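Local coordinates for protein putative branched-chain amino acid aminotransferase IlvE (Streptococcus mutans, PDB 4DQN) that probably transfers the amino group between the branched-chain amino acids and 2-oxoglutarate, using pyridoxal 5'-phosphate as cofactor, at residues L45-S50 with I134-V139; K65-K70 with G327-D332; R78-A83 with W339-D344. All coordinates share one frame; numbering follows the deposited sequence.

In the fold
The three contacts are fixed to one antiparallel sheet: contact 1 through strand 126-136, contact 2 through its neighbour 59-68, and contact 3 through the edge strand 340-342. Contacts 2 and 3 have centres about 12 Å apart and touch, Ile328 packing on Ile340 and Trp339, helix 316-329 and strand 340-342 being successive elements joined by residues 330-339. Contact 1 is remote from both, its centre about 37 Å from that of contact 2 and about 30 Å from that of contact 3, and it alone reaches the second subunit. It also approaches the active site: the side chain of Ile134 is about 12 Å from that of Lys188, the predicted cofactor lysine, which carries no cofactor here.

Contact 1: residues L45-S50 with I134-V139; sequences LHISES and IGVGDV
Ser48 and Asp138 join 45-50 to 134-139 through a side-chain hydrogen bond: Ser48 OG donates to Asp138 OD1 at 2.6 Å, meeting the carboxylate oxygen nearly along its C-O axis. With OG anti to the backbone N (chi1 177°), the hydroxyl lies beside its own carbonyl carbon, where it appears also to accept from Ser50 N, as in an ST turn, although the position of that nitrogen is doubtful. Two residues on, Ser50 O accepts from Val139 N at 3.1 Å, while Ser50 OG gives a weak bond to Val139 O. Apolar groups line the strand ends. CG2 of Ile47 rests 3.7 Å from CG1 of Val136, the two side chains crossing at about a right angle, and Leu45 CD1 meets Ile134 CD1 tip to tip at 4.1 Å. Where the backbones draw together, a water accepts from both Ser48 N and Gly137 N. Further out, Ile149 of strand 147-157 packs on Ile47, Ile134 and Val136, and residues 45-47 pair antiparallel with a strand of the second subunit. The bonds from Ser48 OG to Asp138 and from Val139 N to Ser50 O thus tie the turn at 48-50 to the chain following strand 126-136, and this polar end continues an apolar seam beside the subunit interface.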
# COMPACT_ATOMS: atom_id res chain seq x y z
N LEU A 45 10.25 -11.03 12.52
CA LEU A 45 9.70 -11.88 11.46
C LEU A 45 10.79 -12.17 10.47
O LEU A 45 11.58 -11.29 10.13
CB LEU A 45 8.51 -11.21 10.76
CG LEU A 45 7.25 -11.01 11.61
CD1 LEU A 45 6.30 -10.06 10.91
CD2 LEU A 45 6.54 -12.35 11.87
N HIS A 46 10.85 -13.41 10.01
CA HIS A 46 11.91 -13.85 9.10
C HIS A 46 11.25 -14.22 7.77
O HIS A 46 10.67 -15.29 7.64
CB HIS A 46 12.64 -15.05 9.71
CG HIS A 46 13.07 -14.81 11.13
ND1 HIS A 46 14.25 -14.18 11.45
CD2 HIS A 46 12.45 -15.08 12.31
CE1 HIS A 46 14.36 -14.10 12.77
NE2 HIS A 46 13.27 -14.63 13.31
N ILE A 47 11.31 -13.32 6.80
CA ILE A 47 10.51 -13.48 5.59
C ILE A 47 11.37 -13.28 4.36
O ILE A 47 12.38 -12.57 4.39
CB ILE A 47 9.30 -12.52 5.56
CG1 ILE A 47 9.75 -11.06 5.48
CG2 ILE A 47 8.42 -12.71 6.81
CD1 ILE A 47 8.58 -10.06 5.43
N SER A 48 10.96 -13.92 3.27
CA SER A 48 11.68 -13.81 2.00
C SER A 48 11.86 -12.36 1.55
O SER A 48 10.92 -11.56 1.66
CB SER A 48 10.92 -14.57 0.92
OG SER A 48 11.58 -14.43 -0.33
N GLU A 49 13.05 -12.04 1.04
CA GLU A 49 13.32 -10.74 0.44
C GLU A 49 12.30 -10.44 -0.67
O GLU A 49 12.11 -9.29 -1.07
CB GLU A 49 14.74 -10.72 -0.14
CG GLU A 49 14.96 -11.72 -1.29
CD GLU A 49 16.41 -11.88 -1.65
OE1 GLU A 49 17.24 -11.13 -1.09
OE2 GLU A 49 16.74 -12.75 -2.49
N SER A 50 11.66 -11.49 -1.18
CA SER A 50 10.71 -11.34 -2.27
C SER A 50 9.26 -11.44 -1.82
O SER A 50 8.37 -11.70 -2.65
CB SER A 50 10.98 -12.43 -3.31
OG SER A 50 10.37 -12.05 -4.52
N ILE A 134 0.04 -11.06 6.38
CA ILE A 134 0.96 -10.66 5.31
C ILE A 134 1.26 -11.77 4.31
O ILE A 134 1.39 -12.95 4.69
CB ILE A 134 2.30 -10.16 5.88
CG1 ILE A 134 2.86 -11.13 6.93
CG2 ILE A 134 2.16 -8.76 6.48
CD1 ILE A 134 4.30 -10.77 7.36
N GLY A 135 1.37 -11.39 3.04
CA GLY A 135 1.84 -12.30 2.00
C GLY A 135 3.35 -12.43 2.04
O GLY A 135 4.07 -11.43 1.96
N VAL A 136 3.84 -13.67 2.17
CA VAL A 136 5.28 -13.93 2.23
C VAL A 136 5.69 -14.94 1.17
O VAL A 136 4.97 -15.13 0.18
CB VAL A 136 5.73 -14.36 3.65
CG1 VAL A 136 5.47 -13.21 4.62
CG2 VAL A 136 4.99 -15.63 4.13
N GLY A 137 6.85 -15.58 1.33
CA GLY A 137 7.36 -16.45 0.30
C GLY A 137 7.87 -15.67 -0.91
O GLY A 137 8.09 -14.46 -0.82
N ASP A 138 8.04 -16.35 -2.04
CA ASP A 138 8.75 -15.75 -3.17
C ASP A 138 7.84 -15.34 -4.34
O ASP A 138 7.24 -16.19 -4.99
CB ASP A 138 9.80 -16.73 -3.70
CG ASP A 138 10.72 -17.24 -2.61
OD1 ASP A 138 10.86 -16.54 -1.58
OD2 ASP A 138 11.30 -18.33 -2.78
N VAL A 139 7.72 -14.04 -4.61
CA VAL A 139 6.94 -13.59 -5.77
C VAL A 139 7.60 -12.39 -6.41
O VAL A 139 7.77 -11.34 -5.76
CB VAL A 139 5.50 -13.19 -5.39
CG1 VAL A 139 4.80 -12.57 -6.60
CG2 VAL A 139 4.71 -14.39 -4.89
O HOH W 1 8.88 -16.10 3.55

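Contact 2: residues K65-K70 with G327-D332; sequences KAYRTK and GIQFGD
The backbones come nearest at Thr69 and Phe330, CA atoms 5.4 Å apart, where strand 59-68 has just ended and helix 316-329 closes in a Schellman motif at Gly331, whose positive phi allows the reversal. No direct hydrogen bond joins the segments; aromatic packing and water do so. The edge of the Tyr67 ring points into the face of Phe330 in a T-shaped pair, centroids 5.0 Å apart and planes at 80°, with Tyr67 CD2 over the centre of the phenylalanine ring. Arg68 O lies at the edge of that ring, in its plane. Over one face of Tyr67, Gln329 CB makes a CH-pi contact 3.8 Å from the ring centroid; beyond it the extended glutamine chain carries its amide to the phenol end, where one water lies 2.7 Å from Tyr67 OH and donates to Gln329 OE1. A second water accepts from Lys70 N and donates to Phe330 O and Asp332 OD1; Asp332 OD1 is also hydrogen-bonded to Tyr121 OH. Thr69 CG2 packs 3.5 Å from Phe330 O. Around this junction, Thr126 of strand 126-136 touches the side chains of Tyr67 and Phe330, while Phe77 of strand 74-77 packs on Tyr67 and Gln329, setting the helix end against the sheet.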
# COMPACT_ATOMS: atom_id res chain seq x y z
N LYS A 65 -8.68 -4.01 21.65
CA LYS A 65 -8.15 -3.86 23.00
C LYS A 65 -8.67 -4.92 23.97
O LYS A 65 -9.78 -5.44 23.80
CB LYS A 65 -8.48 -2.46 23.54
CG LYS A 65 -7.59 -1.37 22.96
CD LYS A 65 -8.15 0.03 23.27
CE LYS A 65 -7.15 1.12 22.91
NZ LYS A 65 -7.72 2.48 23.16
N ALA A 66 -7.84 -5.26 24.96
CA ALA A 66 -8.27 -6.09 26.08
C ALA A 66 -8.39 -5.17 27.28
O ALA A 66 -7.52 -4.32 27.50
CB ALA A 66 -7.25 -7.23 26.36
N TYR A 67 -9.45 -5.34 28.05
CA TYR A 67 -9.78 -4.42 29.12
C TYR A 67 -9.81 -5.19 30.44
O TYR A 67 -10.46 -6.23 30.52
CB TYR A 67 -11.18 -3.83 28.87
CG TYR A 67 -11.33 -3.10 27.55
CD1 TYR A 67 -11.61 -3.79 26.37
CD2 TYR A 67 -11.19 -1.72 27.48
CE1 TYR A 67 -11.73 -3.12 25.15
CE2 TYR A 67 -11.32 -1.04 26.28
CZ TYR A 67 -11.59 -1.75 25.12
OH TYR A 67 -11.72 -1.07 23.93
N ARG A 68 -9.14 -4.68 31.47
CA ARG A 68 -9.30 -5.29 32.79
C ARG A 68 -10.52 -4.70 33.50
O ARG A 68 -10.73 -3.48 33.49
CB ARG A 68 -8.04 -5.10 33.65
CG ARG A 68 -8.03 -5.99 34.89
CD ARG A 68 -6.80 -5.77 35.74
NE ARG A 68 -5.56 -6.12 35.03
CZ ARG A 68 -5.10 -7.37 34.92
NH1 ARG A 68 -5.79 -8.38 35.45
NH2 ARG A 68 -3.96 -7.61 34.28
N THR A 69 -11.33 -5.56 34.10
CA THR A 69 -12.55 -5.13 34.77
C THR A 69 -12.36 -4.94 36.28
O THR A 69 -11.28 -5.20 36.82
CB THR A 69 -13.70 -6.13 34.54
OG1 THR A 69 -13.37 -7.39 35.14
CG2 THR A 69 -13.96 -6.31 33.06
N LYS A 70 -13.41 -4.50 36.95
CA LYS A 70 -13.35 -4.16 38.37
C LYS A 70 -12.94 -5.33 39.27
O LYS A 70 -12.32 -5.12 40.31
CB LYS A 70 -14.71 -3.58 38.80
CG LYS A 70 -14.67 -2.67 40.02
CD LYS A 70 -16.03 -1.99 40.21
CE LYS A 70 -17.16 -3.01 40.22
NZ LYS A 70 -18.53 -2.38 40.20
N GLY A 327 -17.71 2.52 29.45
CA GLY A 327 -18.28 1.78 30.57
C GLY A 327 -18.53 0.33 30.19
O GLY A 327 -18.22 -0.60 30.95
N ILE A 328 -19.08 0.13 29.00
CA ILE A 328 -19.34 -1.21 28.50
C ILE A 328 -18.04 -1.97 28.28
O ILE A 328 -17.92 -3.14 28.67
CB ILE A 328 -20.13 -1.14 27.18
CG1 ILE A 328 -21.57 -0.69 27.47
CG2 ILE A 328 -20.14 -2.50 26.47
CD1 ILE A 328 -22.29 -0.18 26.24
N GLN A 329 -17.07 -1.31 27.66
CA GLN A 329 -15.79 -1.95 27.36
C GLN A 329 -15.07 -2.40 28.63
O GLN A 329 -14.56 -3.51 28.70
CB GLN A 329 -14.93 -1.00 26.53
CG GLN A 329 -15.48 -0.75 25.12
CD GLN A 329 -14.83 0.42 24.42
OE1 GLN A 329 -14.39 1.38 25.06
NE2 GLN A 329 -14.75 0.35 23.08
N PHE A 330 -15.06 -1.54 29.65
CA PHE A 330 -14.37 -1.87 30.90
C PHE A 330 -15.25 -2.64 31.88
O PHE A 330 -14.80 -2.96 32.98
CB PHE A 330 -13.84 -0.61 31.58
CG PHE A 330 -12.63 -0.02 30.91
CD1 PHE A 330 -11.35 -0.41 31.27
CD2 PHE A 330 -12.78 0.95 29.93
CE1 PHE A 330 -10.23 0.15 30.66
CE2 PHE A 330 -11.67 1.52 29.31
CZ PHE A 330 -10.40 1.12 29.68
N GLY A 331 -16.49 -2.93 31.48
CA GLY A 331 -17.34 -3.82 32.24
C GLY A 331 -18.18 -3.16 33.32
O GLY A 331 -18.82 -3.84 34.10
N ASP A 332 -18.17 -1.83 33.38
CA ASP A 332 -18.91 -1.09 34.40
C ASP A 332 -20.35 -0.80 34.00
O ASP A 332 -21.14 -0.35 34.83
CB ASP A 332 -18.21 0.24 34.72
CG ASP A 332 -16.85 0.05 35.35
OD1 ASP A 332 -16.66 -0.90 36.14
OD2 ASP A 332 -15.95 0.87 35.06
O HOH W 2 -11.77 1.64 24.01
O HOH W 3 -15.61 -3.31 35.58

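Contact 3: residues R78-A83 with W339-D344; sequences RPNMNA and WIYKVD
Arg78, the N-cap residue of helix 79-92, meets Trp339 just ahead of strand 340-342, their CA atoms 4.8 Å apart, and Arg78 N donates to Trp339 O at 2.8 Å. From this shared start the two side chains run side by side in the same direction. The arginine chain bends at its third torsion (chi3 94°), laying the guanidinium flat over the indole: the planes are 15° apart, with Arg78 CZ 3.7 Å from the centroid of the five-membered ring. Arg78 CD covers that same ring in a CH-pi contact, and Arg78 NE comes within 3.3 Å of Trp339 CE2. Pro79 and Asn80, opening the helix, pack on Tyr341. Pro79 CG lies over one face of the tyrosine ring, offset toward the rim, while Pro79 CD approaches Tyr341 CD1 to 3.3 Å; Asn80 CB is 3.5 Å from Tyr341 OH. Phe77 and Tyr258 meet Trp339 too, and Ser255 of helix 251-262 is joined to Arg78 NE by a weak hydrogen bond. The near-parallel stack, with CZ over the five-membered ring, is a cation-pi contact that probably helps accommodate the charge of this buried arginine, the weak bond at NE adding a polar partner.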
# COMPACT_ATOMS: atom_id res chain seq x y z
N ARG A 78 -16.03 -7.00 21.24
CA ARG A 78 -16.46 -7.27 19.87
C ARG A 78 -15.35 -7.77 18.92
O ARG A 78 -15.28 -7.30 17.78
CB ARG A 78 -17.13 -6.01 19.29
CG ARG A 78 -18.34 -5.52 20.11
CD ARG A 78 -18.87 -4.15 19.62
NE ARG A 78 -19.97 -4.05 18.64
CZ ARG A 78 -20.48 -5.01 17.87
NH1 ARG A 78 -20.04 -6.24 17.90
NH2 ARG A 78 -21.48 -4.73 17.03
N PRO A 79 -14.51 -8.73 19.35
CA PRO A 79 -13.43 -9.12 18.45
C PRO A 79 -13.95 -9.86 17.22
O PRO A 79 -13.23 -9.93 16.23
CB PRO A 79 -12.58 -10.05 19.30
CG PRO A 79 -13.57 -10.66 20.29
CD PRO A 79 -14.49 -9.52 20.60
N ASN A 80 -15.17 -10.40 17.29
CA ASN A 80 -15.82 -10.97 16.10
C ASN A 80 -15.92 -9.96 14.97
O ASN A 80 -15.81 -10.31 13.78
CB ASN A 80 -17.22 -11.50 16.44
CG ASN A 80 -18.16 -10.40 16.90
OD1 ASN A 80 -17.84 -9.64 17.82
ND2 ASN A 80 -19.31 -10.29 16.25
N MET A 81 -16.14 -8.69 15.32
CA MET A 81 -16.23 -7.63 14.32
C MET A 81 -14.89 -7.36 13.64
O MET A 81 -14.83 -7.19 12.42
CB MET A 81 -16.76 -6.33 14.94
CG MET A 81 -18.20 -6.42 15.44
SD MET A 81 -19.43 -6.67 14.14
CE MET A 81 -19.50 -5.00 13.49
N ASN A 82 -13.81 -7.34 14.43
CA ASN A 82 -12.47 -7.24 13.84
C ASN A 82 -12.14 -8.41 12.91
O ASN A 82 -11.49 -8.23 11.87
CB ASN A 82 -11.42 -7.14 14.94
CG ASN A 82 -11.64 -5.95 15.84
OD1 ASN A 82 -12.34 -6.04 16.85
ND2 ASN A 82 -11.06 -4.81 15.46
N ALA A 83 -12.56 -9.61 13.29
CA ALA A 83 -12.28 -10.79 12.49
C ALA A 83 -12.99 -10.71 11.15
O ALA A 83 -12.43 -11.09 10.11
CB ALA A 83 -12.70 -12.07 13.24
N TRP A 339 -21.51 -8.75 22.72
CA TRP A 339 -20.39 -7.82 22.56
C TRP A 339 -19.14 -8.19 23.35
O TRP A 339 -18.02 -7.98 22.88
CB TRP A 339 -20.79 -6.40 22.94
CG TRP A 339 -21.60 -5.68 21.89
CD1 TRP A 339 -22.34 -6.25 20.90
CD2 TRP A 339 -21.74 -4.27 21.76
NE1 TRP A 339 -22.95 -5.26 20.15
CE2 TRP A 339 -22.60 -4.04 20.66
CE3 TRP A 339 -21.24 -3.17 22.47
CZ2 TRP A 339 -22.95 -2.74 20.25
CZ3 TRP A 339 -21.59 -1.89 22.06
CH2 TRP A 339 -22.45 -1.69 20.96
N ILE A 340 -19.33 -8.68 24.56
CA ILE A 340 -18.20 -8.94 25.44
C ILE A 340 -17.73 -10.38 25.33
O ILE A 340 -18.54 -11.31 25.35
CB ILE A 340 -18.54 -8.63 26.90
CG1 ILE A 340 -19.06 -7.20 27.05
CG2 ILE A 340 -17.32 -8.86 27.79
CD1 ILE A 340 -18.14 -6.09 26.50
N TYR A 341 -16.42 -10.56 25.21
CA TYR A 341 -15.81 -11.89 25.16
C TYR A 341 -14.79 -11.98 26.29
O TYR A 341 -13.69 -11.41 26.19
CB TYR A 341 -15.08 -12.08 23.84
CG TYR A 341 -15.95 -12.35 22.65
CD1 TYR A 341 -16.80 -11.38 22.14
CD2 TYR A 341 -15.91 -13.59 22.01
CE1 TYR A 341 -17.58 -11.63 21.04
CE2 TYR A 341 -16.69 -13.84 20.91
CZ TYR A 341 -17.52 -12.87 20.43
OH TYR A 341 -18.30 -13.13 19.32
N LYS A 342 -15.15 -12.69 27.35
CA LYS A 342 -14.25 -12.89 28.48
C LYS A 342 -13.06 -13.73 28.03
O LYS A 342 -13.22 -14.71 27.31
CB LYS A 342 -14.97 -13.59 29.64
CG LYS A 342 -16.13 -12.79 30.20
CD LYS A 342 -15.70 -11.37 30.55
CE LYS A 342 -14.94 -11.32 31.86
NZ LYS A 342 -14.93 -9.94 32.41
N VAL A 343 -11.88 -13.33 28.46
CA VAL A 343 -10.65 -13.92 27.95
C VAL A 343 -10.42 -15.35 28.46
O VAL A 343 -9.80 -16.18 27.77
CB VAL A 343 -9.47 -12.96 28.23
CG1 VAL A 343 -8.21 -13.70 28.53
CG2 VAL A 343 -9.29 -11.99 27.06
N ASP A 344 -10.96 -15.65 29.63
CA ASP A 344 -10.87 -16.99 30.19
C ASP A 344 -12.05 -17.91 29.83
O ASP A 344 -12.10 -19.05 30.29
CB ASP A 344 -10.68 -16.91 31.70
CG ASP A 344 -9.36 -16.28 32.08
OD1 ASP A 344 -8.35 -16.60 31.41
OD2 ASP A 344 -9.33 -15.46 33.03